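Local coordinates for type IV pilin protein (Neisseria meningitidis, PDB 5V0M) that is a non-core minor pilin of type IV pili, probably contributing to the adhesion of Neisseria meningitidis to cells, at residues Y27-K38 and L51-F59; L41-T50 and L61-N70. All coordinates share one frame; numbering follows the deposited sequence.

Contact 1: residues Y27-K38 and L51-F59; sequences YRQKGTFKTYDK and LSKVSPDHF
Phe59 presents its edge to one face of the Phe33 ring in a T-shaped stack, centroids 5.0 Å apart and planes at 89°, in which CD1 of Phe59 meets CZ of Phe33 toward the rim of the ring. Tyr27, from the same segment as Phe33, covers the opposite face, its CD2 lying 3.6 Å above the plane of the Phe33 ring over the centre. Phe59 reaches Phe33 with CG set between its own backbone N and carbonyl carbon (chi1 65°). The rim of Phe33 is lined by backbone, with Ser55 O, Asp57 C and His58 N near the ring plane, so the ring lies edge-on against the backbone of the turn 55-58. Phe33 N donates to Pro56 O at 2.9 Å, a carbonyl that also receives the CA-H of Thr32 and lies at the edge of the Tyr27 ring. Beyond that edge Tyr27 OH donates to Asp57 OD1 at 2.6 Å, arriving 43° out of the carboxylate plane. A water bridges the same oxygen to Gly31 O, tying the carboxylate to Gly31, the positive-phi residue that follows the helix. Thr32 OG1 accepts from Lys34 N in an ST turn. Lys34, bent at chi2 and chi3, lays CG 3.8 Å from CG of Pro56, and Lys34 NZ reaches Val54 O through a water. Farther along, CD1 of Leu51 touches CG of Lys38 and CD2 of Tyr36, while Met23 of the helix meets Phe33, Leu51 and Phe59. The contact fastens the loop after the long N-terminal helix to the hairpin turn between strands 47-54 and 59-65, within the helix-and-antiparallel-sheet fold of type IV pilins.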
# COMPACT_ATOMS: atom_id res chain seq x y z
N TYR A 27 6.75 15.86 0.75
CA TYR A 27 5.83 16.99 0.62
C TYR A 27 6.30 18.16 1.47
O TYR A 27 6.23 19.32 1.05
CB TYR A 27 4.42 16.58 1.05
CG TYR A 27 3.39 17.64 0.76
CD1 TYR A 27 3.00 18.54 1.74
CD2 TYR A 27 2.80 17.74 -0.49
CE1 TYR A 27 2.07 19.55 1.46
CE2 TYR A 27 1.87 18.73 -0.78
CZ TYR A 27 1.50 19.62 0.21
OH TYR A 27 0.55 20.59 -0.09
N ARG A 28 6.80 17.90 2.67
CA ARG A 28 7.26 19.03 3.47
C ARG A 28 8.50 19.66 2.85
O ARG A 28 8.71 20.88 2.99
CB ARG A 28 7.51 18.59 4.90
CG ARG A 28 6.24 18.22 5.59
CD ARG A 28 6.53 17.81 6.99
NE ARG A 28 5.35 17.23 7.62
CZ ARG A 28 5.33 16.73 8.85
NH1 ARG A 28 6.44 16.72 9.59
NH2 ARG A 28 4.21 16.23 9.34
N GLN A 29 9.31 18.89 2.13
CA GLN A 29 10.50 19.43 1.49
C GLN A 29 10.20 20.14 0.18
O GLN A 29 10.93 21.08 -0.19
CB GLN A 29 11.48 18.31 1.18
CG GLN A 29 12.13 17.72 2.39
CD GLN A 29 13.15 18.64 3.04
OE1 GLN A 29 13.04 18.97 4.23
NE2 GLN A 29 14.16 19.04 2.27
N LYS A 30 9.14 19.74 -0.54
CA LYS A 30 8.93 20.20 -1.90
C LYS A 30 7.60 20.90 -2.11
O LYS A 30 7.47 21.65 -3.10
CB LYS A 30 9.05 19.02 -2.88
CG LYS A 30 10.38 18.31 -2.82
CD LYS A 30 11.51 19.18 -3.33
CE LYS A 30 12.74 18.34 -3.60
NZ LYS A 30 13.89 19.15 -4.08
N GLY A 31 6.64 20.71 -1.23
CA GLY A 31 5.35 21.35 -1.37
C GLY A 31 4.46 20.77 -2.45
O GLY A 31 3.47 21.41 -2.82
N THR A 32 4.77 19.58 -2.96
CA THR A 32 3.93 18.93 -3.95
C THR A 32 4.34 17.47 -4.01
O THR A 32 5.49 17.13 -3.72
CB THR A 32 4.11 19.55 -5.34
OG1 THR A 32 3.27 18.86 -6.29
CG2 THR A 32 5.57 19.50 -5.80
N PHE A 33 3.39 16.61 -4.41
CA PHE A 33 3.72 15.23 -4.75
C PHE A 33 3.97 15.04 -6.24
O PHE A 33 4.41 13.96 -6.63
CB PHE A 33 2.59 14.28 -4.32
CG PHE A 33 2.30 14.28 -2.85
CD1 PHE A 33 3.23 13.83 -1.93
CD2 PHE A 33 1.08 14.69 -2.39
CE1 PHE A 33 2.94 13.84 -0.59
CE2 PHE A 33 0.79 14.71 -1.07
CZ PHE A 33 1.71 14.26 -0.15
N LYS A 34 3.70 16.06 -7.07
CA LYS A 34 3.72 15.87 -8.52
C LYS A 34 5.09 15.49 -9.06
O LYS A 34 5.16 14.87 -10.12
CB LYS A 34 3.20 17.11 -9.25
CG LYS A 34 1.72 17.29 -9.16
CD LYS A 34 0.97 16.26 -10.01
CE LYS A 34 1.15 16.50 -11.51
NZ LYS A 34 0.21 15.64 -12.31
N THR A 35 6.17 15.83 -8.35
CA THR A 35 7.53 15.60 -8.83
C THR A 35 8.18 14.36 -8.23
O THR A 35 9.32 14.03 -8.60
CB THR A 35 8.40 16.83 -8.51
OG1 THR A 35 8.20 17.19 -7.14
CG2 THR A 35 8.03 18.01 -9.40
N TYR A 36 7.50 13.67 -7.31
CA TYR A 36 8.05 12.47 -6.69
C TYR A 36 8.34 11.38 -7.72
O TYR A 36 7.53 11.10 -8.60
CB TYR A 36 7.06 11.95 -5.65
CG TYR A 36 7.61 10.81 -4.85
CD1 TYR A 36 8.53 11.04 -3.86
CD2 TYR A 36 7.22 9.48 -5.09
CE1 TYR A 36 9.06 10.04 -3.12
CE2 TYR A 36 7.75 8.46 -4.35
CZ TYR A 36 8.68 8.74 -3.36
OH TYR A 36 9.22 7.71 -2.61
N ASP A 37 9.52 10.76 -7.59
CA ASP A 37 9.96 9.66 -8.46
C ASP A 37 9.30 8.38 -7.96
O ASP A 37 9.71 7.81 -6.96
CB ASP A 37 11.48 9.54 -8.40
CG ASP A 37 12.02 8.45 -9.29
OD1 ASP A 37 13.27 8.39 -9.43
OD2 ASP A 37 11.23 7.66 -9.85
N LYS A 38 8.28 7.94 -8.70
CA LYS A 38 7.58 6.71 -8.32
C LYS A 38 8.50 5.50 -8.26
O LYS A 38 8.16 4.51 -7.59
CB LYS A 38 6.46 6.45 -9.32
CG LYS A 38 5.41 7.53 -9.41
CD LYS A 38 4.42 7.24 -10.54
CE LYS A 38 3.28 8.25 -10.55
NZ LYS A 38 3.79 9.65 -10.57
N LEU A 51 1.70 3.87 -6.77
CA LEU A 51 0.85 5.03 -6.53
C LEU A 51 -0.28 4.98 -7.53
O LEU A 51 -0.07 5.22 -8.72
CB LEU A 51 1.66 6.30 -6.70
CG LEU A 51 2.49 6.62 -5.46
CD1 LEU A 51 3.69 7.50 -5.82
CD2 LEU A 51 1.63 7.31 -4.40
N SER A 52 -1.48 4.67 -7.05
CA SER A 52 -2.63 4.59 -7.92
C SER A 52 -3.18 5.97 -8.24
O SER A 52 -3.85 6.14 -9.27
CB SER A 52 -3.71 3.73 -7.26
OG SER A 52 -4.00 4.23 -5.97
N LYS A 53 -2.95 6.95 -7.36
CA LYS A 53 -3.38 8.32 -7.56
C LYS A 53 -2.30 9.24 -7.03
O LYS A 53 -1.80 9.03 -5.93
CB LYS A 53 -4.68 8.60 -6.79
CG LYS A 53 -5.85 7.72 -7.22
CD LYS A 53 -7.12 8.00 -6.42
CE LYS A 53 -7.61 9.43 -6.65
NZ LYS A 53 -9.01 9.65 -6.17
N VAL A 54 -1.96 10.27 -7.81
CA VAL A 54 -1.04 11.32 -7.40
C VAL A 54 -1.59 12.65 -7.89
O VAL A 54 -1.87 12.80 -9.09
CB VAL A 54 0.38 11.14 -7.96
CG1 VAL A 54 1.28 12.30 -7.52
CG2 VAL A 54 0.95 9.81 -7.51
N SER A 55 -1.72 13.60 -6.99
CA SER A 55 -2.08 14.96 -7.35
C SER A 55 -1.14 15.87 -6.57
O SER A 55 -0.30 15.39 -5.81
CB SER A 55 -3.55 15.21 -7.02
OG SER A 55 -3.76 15.19 -5.63
N PRO A 56 -1.21 17.19 -6.75
CA PRO A 56 -0.26 18.04 -6.01
C PRO A 56 -0.30 17.86 -4.50
O PRO A 56 0.76 17.83 -3.87
CB PRO A 56 -0.64 19.46 -6.46
CG PRO A 56 -1.28 19.24 -7.82
CD PRO A 56 -2.03 17.95 -7.69
N ASP A 57 -1.49 17.75 -3.91
CA ASP A 57 -1.63 17.71 -2.46
C ASP A 57 -2.15 16.39 -1.89
O ASP A 57 -2.34 16.30 -0.66
CB ASP A 57 -2.54 18.85 -1.99
CG ASP A 57 -2.02 20.20 -2.41
OD1 ASP A 57 -0.80 20.43 -2.25
OD2 ASP A 57 -2.84 20.98 -2.92
N HIS A 58 -2.35 15.37 -2.71
CA HIS A 58 -2.89 14.11 -2.22
C HIS A 58 -2.27 12.94 -2.98
O HIS A 58 -1.79 13.08 -4.11
CB HIS A 58 -4.40 14.07 -2.38
CG HIS A 58 -5.13 15.08 -1.56
ND1 HIS A 58 -5.05 15.12 -0.18
CD2 HIS A 58 -5.95 16.10 -1.91
CE1 HIS A 58 -5.78 16.11 0.27
NE2 HIS A 58 -6.35 16.72 -0.76
N PHE A 59 -2.30 11.76 -2.36
CA PHE A 59 -1.89 10.55 -3.04
C PHE A 59 -2.66 9.35 -2.48
O PHE A 59 -3.20 9.39 -1.38
CB PHE A 59 -0.39 10.28 -2.91
CG PHE A 59 0.05 10.00 -1.52
CD1 PHE A 59 0.64 10.99 -0.75
CD2 PHE A 59 -0.14 8.75 -0.93
CE1 PHE A 59 1.05 10.74 0.55
CE2 PHE A 59 0.26 8.51 0.38
CZ PHE A 59 0.86 9.50 1.11
O HOH W 1 1.18 21.42 -3.99
O HOH W 2 0.15 13.01 -11.34

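Contact 2: residues L41-T50 and L61-N70; sequences LKQNKYFNVT and LQADPNPTTN
Tyr46 O is gripped from opposite faces of its carbonyl plane: Asn66 N donates at 2.9 Å from 47° above that plane, and Asn70 ND2 donates at 3.2 Å from the other side. The preceding carbonyl, Lys45 O, accepts from Thr69 OG1 at 2.8 Å, so the turn before strand 47-50 is clasped by the loop 66-70. Asn70 ND2 also sits 3.6 Å from CE2 of Phe47, over a face of that ring, with the amide and ring planes 75° apart. From Phe47 onward the backbones form an antiparallel ladder. Asn48 with Asp64 and Thr50 with Gln62 are hydrogen-bonded pairs; the non-hydrogen-bonded pair Val49-Ala63 lies between them and Phe47-Pro65 closes the end of the ladder. On the face of Phe47, Val49 and Ala63, CB of Phe47 packs 4.0 Å from CB of Ala63, and CD2 of Leu61 meets CD2 of Leu41 and CG1 of Val49. The other face is polar: Gln62, extended with CG anti to its backbone N (chi1 -178°), donates through NE2 to the syn lone pair of Asp64 OD2 at 2.8 Å. The side-chain amide of Gln43 pairs with the backbone of Val49 on the outer edge of strand 47-50, OE1 accepting from Val49 N at 2.8 Å and NE2 donating to Val49 O in the carbonyl plane. Phe47 and Ala63 pack on Val12 of helix 3-30, Arg8 of that helix binds Asn70 OD1 and makes a cation-pi contact with Tyr46, and strand 76-80 pairs with the far side of strand 61-65.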
# COMPACT_ATOMS: atom_id res chain seq x y z
N LEU A 41 9.44 3.83 -4.52
CA LEU A 41 8.54 3.19 -3.57
C LEU A 41 9.13 1.88 -3.06
O LEU A 41 9.66 1.08 -3.84
CB LEU A 41 7.22 2.88 -4.26
CG LEU A 41 6.39 4.09 -4.67
CD1 LEU A 41 5.22 3.64 -5.51
CD2 LEU A 41 5.90 4.87 -3.45
N LYS A 42 9.03 1.68 -1.75
CA LYS A 42 9.49 0.44 -1.13
C LYS A 42 8.46 -0.67 -1.35
O LYS A 42 7.25 -0.47 -1.17
CB LYS A 42 9.71 0.64 0.37
CG LYS A 42 10.64 1.80 0.72
CD LYS A 42 12.08 1.55 0.28
CE LYS A 42 13.02 2.65 0.78
NZ LYS A 42 14.45 2.34 0.53
N GLN A 43 8.96 -1.83 -1.72
CA GLN A 43 8.14 -2.97 -2.07
C GLN A 43 8.10 -4.00 -0.95
O GLN A 43 8.79 -3.91 0.07
CB GLN A 43 8.69 -3.61 -3.34
CG GLN A 43 8.71 -2.68 -4.51
CD GLN A 43 7.33 -2.25 -4.91
OE1 GLN A 43 6.40 -3.06 -4.97
NE2 GLN A 43 7.18 -0.98 -5.17
N ASN A 44 7.29 -5.00 -1.20
CA ASN A 44 7.07 -6.11 -0.31
C ASN A 44 7.21 -7.40 -1.13
O ASN A 44 6.87 -7.41 -2.31
CB ASN A 44 5.65 -5.85 0.12
CG ASN A 44 5.17 -6.79 1.11
OD1 ASN A 44 4.90 -7.92 0.78
ND2 ASN A 44 4.95 -6.31 2.31
N LYS A 45 7.70 -8.48 -0.51
CA LYS A 45 7.85 -9.75 -1.21
C LYS A 45 6.53 -10.26 -1.77
O LYS A 45 6.51 -10.98 -2.76
CB LYS A 45 8.41 -10.78 -0.19
CG LYS A 45 9.07 -11.99 -0.73
CD LYS A 45 10.08 -12.60 0.30
CE LYS A 45 9.50 -12.88 1.68
NZ LYS A 45 10.33 -13.91 2.41
N TYR A 46 5.42 -9.92 -1.12
CA TYR A 46 4.11 -10.52 -1.34
C TYR A 46 3.11 -9.60 -2.01
O TYR A 46 2.02 -10.06 -2.38
CB TYR A 46 3.55 -10.98 0.01
CG TYR A 46 4.43 -12.04 0.64
CD1 TYR A 46 4.63 -13.26 0.01
CD2 TYR A 46 5.07 -11.80 1.85
CE1 TYR A 46 5.43 -14.23 0.58
CE2 TYR A 46 5.88 -12.79 2.43
CZ TYR A 46 6.06 -13.96 1.77
OH TYR A 46 6.85 -14.95 2.36
N PHE A 47 3.44 -8.31 -2.15
CA PHE A 47 2.55 -7.30 -2.72
C PHE A 47 3.39 -6.29 -3.50
O PHE A 47 4.43 -5.82 -3.00
CB PHE A 47 1.79 -6.51 -1.65
CG PHE A 47 0.79 -7.31 -0.87
CD1 PHE A 47 -0.56 -7.29 -1.19
CD2 PHE A 47 1.21 -8.05 0.21
CE1 PHE A 47 -1.48 -8.02 -0.45
CE2 PHE A 47 0.29 -8.79 0.93
CZ PHE A 47 -1.05 -8.78 0.59
N ASN A 48 2.89 -5.94 -4.68
CA ASN A 48 3.48 -4.89 -5.51
C ASN A 48 2.85 -3.55 -5.12
O ASN A 48 1.63 -3.41 -5.13
CB ASN A 48 3.18 -5.21 -6.97
CG ASN A 48 3.88 -6.45 -7.45
OD1 ASN A 48 5.01 -6.71 -7.05
ND2 ASN A 48 3.22 -7.20 -8.31
N VAL A 49 3.68 -2.58 -4.74
CA VAL A 49 3.20 -1.29 -4.27
C VAL A 49 3.36 -0.25 -5.37
O VAL A 49 4.45 -0.09 -5.92
CB VAL A 49 3.94 -0.87 -2.98
CG1 VAL A 49 3.53 0.50 -2.54
CG2 VAL A 49 3.71 -1.91 -1.87
N THR A 50 2.29 0.48 -5.65
CA THR A 50 2.29 1.54 -6.65
C THR A 50 1.54 2.74 -6.10
O THR A 50 0.86 2.66 -5.08
CB THR A 50 1.59 1.05 -7.92
OG1 THR A 50 0.26 0.64 -7.59
CG2 THR A 50 2.34 -0.12 -8.55
N LEU A 61 -1.62 5.21 -2.25
CA LEU A 61 -0.79 4.04 -2.46
C LEU A 61 -1.67 2.82 -2.58
O LEU A 61 -2.69 2.70 -1.88
CB LEU A 61 0.10 3.86 -1.24
CG LEU A 61 1.21 4.89 -1.12
CD1 LEU A 61 1.68 5.07 0.31
CD2 LEU A 61 2.35 4.48 -2.03
N GLN A 62 -1.27 1.89 -3.43
CA GLN A 62 -1.99 0.63 -3.60
C GLN A 62 -1.04 -0.55 -3.59
O GLN A 62 -0.02 -0.54 -4.27
CB GLN A 62 -2.76 0.65 -4.92
CG GLN A 62 -3.61 -0.60 -5.21
CD GLN A 62 -4.55 -0.39 -6.38
OE1 GLN A 62 -5.41 0.50 -6.35
NE2 GLN A 62 -4.38 -1.18 -7.41
N ALA A 63 -1.41 -1.58 -2.82
CA ALA A 63 -0.68 -2.85 -2.74
C ALA A 63 -1.53 -3.92 -3.39
O ALA A 63 -2.61 -4.26 -2.88
CB ALA A 63 -0.40 -3.20 -1.28
N ASP A 64 -1.06 -4.46 -4.54
CA ASP A 64 -1.71 -5.54 -5.24
C ASP A 64 -0.97 -6.83 -4.95
O ASP A 64 0.27 -6.85 -5.01
CB ASP A 64 -1.70 -5.30 -6.75
CG ASP A 64 -2.70 -4.23 -7.18
OD1 ASP A 64 -3.89 -4.59 -7.37
OD2 ASP A 64 -2.32 -3.05 -7.30
N PRO A 65 -1.64 -7.94 -4.65
CA PRO A 65 -0.94 -9.18 -4.34
C PRO A 65 -0.08 -9.66 -5.49
O PRO A 65 -0.45 -9.60 -6.66
CB PRO A 65 -2.06 -10.17 -3.99
CG PRO A 65 -3.31 -9.56 -4.43
CD PRO A 65 -3.09 -8.08 -4.50
N ASN A 66 1.08 -10.19 -5.14
CA ASN A 66 2.00 -10.74 -6.12
C ASN A 66 1.66 -12.21 -6.32
O ASN A 66 1.84 -12.99 -5.38
CB ASN A 66 3.41 -10.59 -5.59
CG ASN A 66 4.44 -11.12 -6.52
OD1 ASN A 66 4.21 -12.08 -7.24
ND2 ASN A 66 5.62 -10.52 -6.48
N PRO A 67 1.17 -12.63 -7.48
CA PRO A 67 0.78 -14.04 -7.62
C PRO A 67 1.93 -15.03 -7.65
O PRO A 67 1.68 -16.22 -7.46
CB PRO A 67 -0.01 -14.10 -8.94
CG PRO A 67 -0.17 -12.77 -9.38
CD PRO A 67 0.75 -11.83 -8.63
N THR A 68 3.16 -14.59 -7.87
CA THR A 68 4.27 -15.53 -7.80
C THR A 68 4.47 -16.05 -6.39
O THR A 68 4.63 -17.25 -6.17
CB THR A 68 5.54 -14.86 -8.30
OG1 THR A 68 5.43 -14.58 -9.71
CG2 THR A 68 6.77 -15.75 -8.08
N THR A 69 4.46 -15.15 -5.40
CA THR A 69 4.76 -15.52 -4.03
C THR A 69 3.51 -15.60 -3.16
O THR A 69 3.59 -16.12 -2.03
CB THR A 69 5.65 -14.46 -3.40
OG1 THR A 69 4.96 -13.21 -3.50
CG2 THR A 69 7.03 -14.37 -4.06
N ASN A 70 2.40 -15.03 -3.61
CA ASN A 70 1.21 -14.85 -2.79
C ASN A 70 -0.03 -15.26 -3.56
O ASN A 70 -1.08 -14.65 -3.43
CB ASN A 70 1.13 -13.40 -2.34
CG ASN A 70 0.37 -13.21 -1.04
OD1 ASN A 70 0.08 -14.16 -0.32
ND2 ASN A 70 0.06 -11.97 -0.74
O HOH W 3 5.93 -8.01 -4.86
O HOH W 4 0.18 -2.08 -7.16

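How the contacts relate
Contacts 1 and 2 occupy successive parts of one hairpin: contact 2 holds the paired strands 47-50 and 61-65, and contact 1 lies where the hairpin turn meets the loop following helix 3-30. The centre of contact 2 lies about 8 Å, and that of contact 1 about 15 Å, from the centre of the chain. Regular backbone bonding and a small apolar layer toward the helix dominate contact 2; contact 1 has one direct backbone bond and relies on aromatic rings, a carboxylate and waters. Both are partly buried. They meet at Leu51, whose CD2 lies 3.8 Å from CD2 of Leu61, and at Leu41, which touches Tyr36, so their apolar layers run together along the helix.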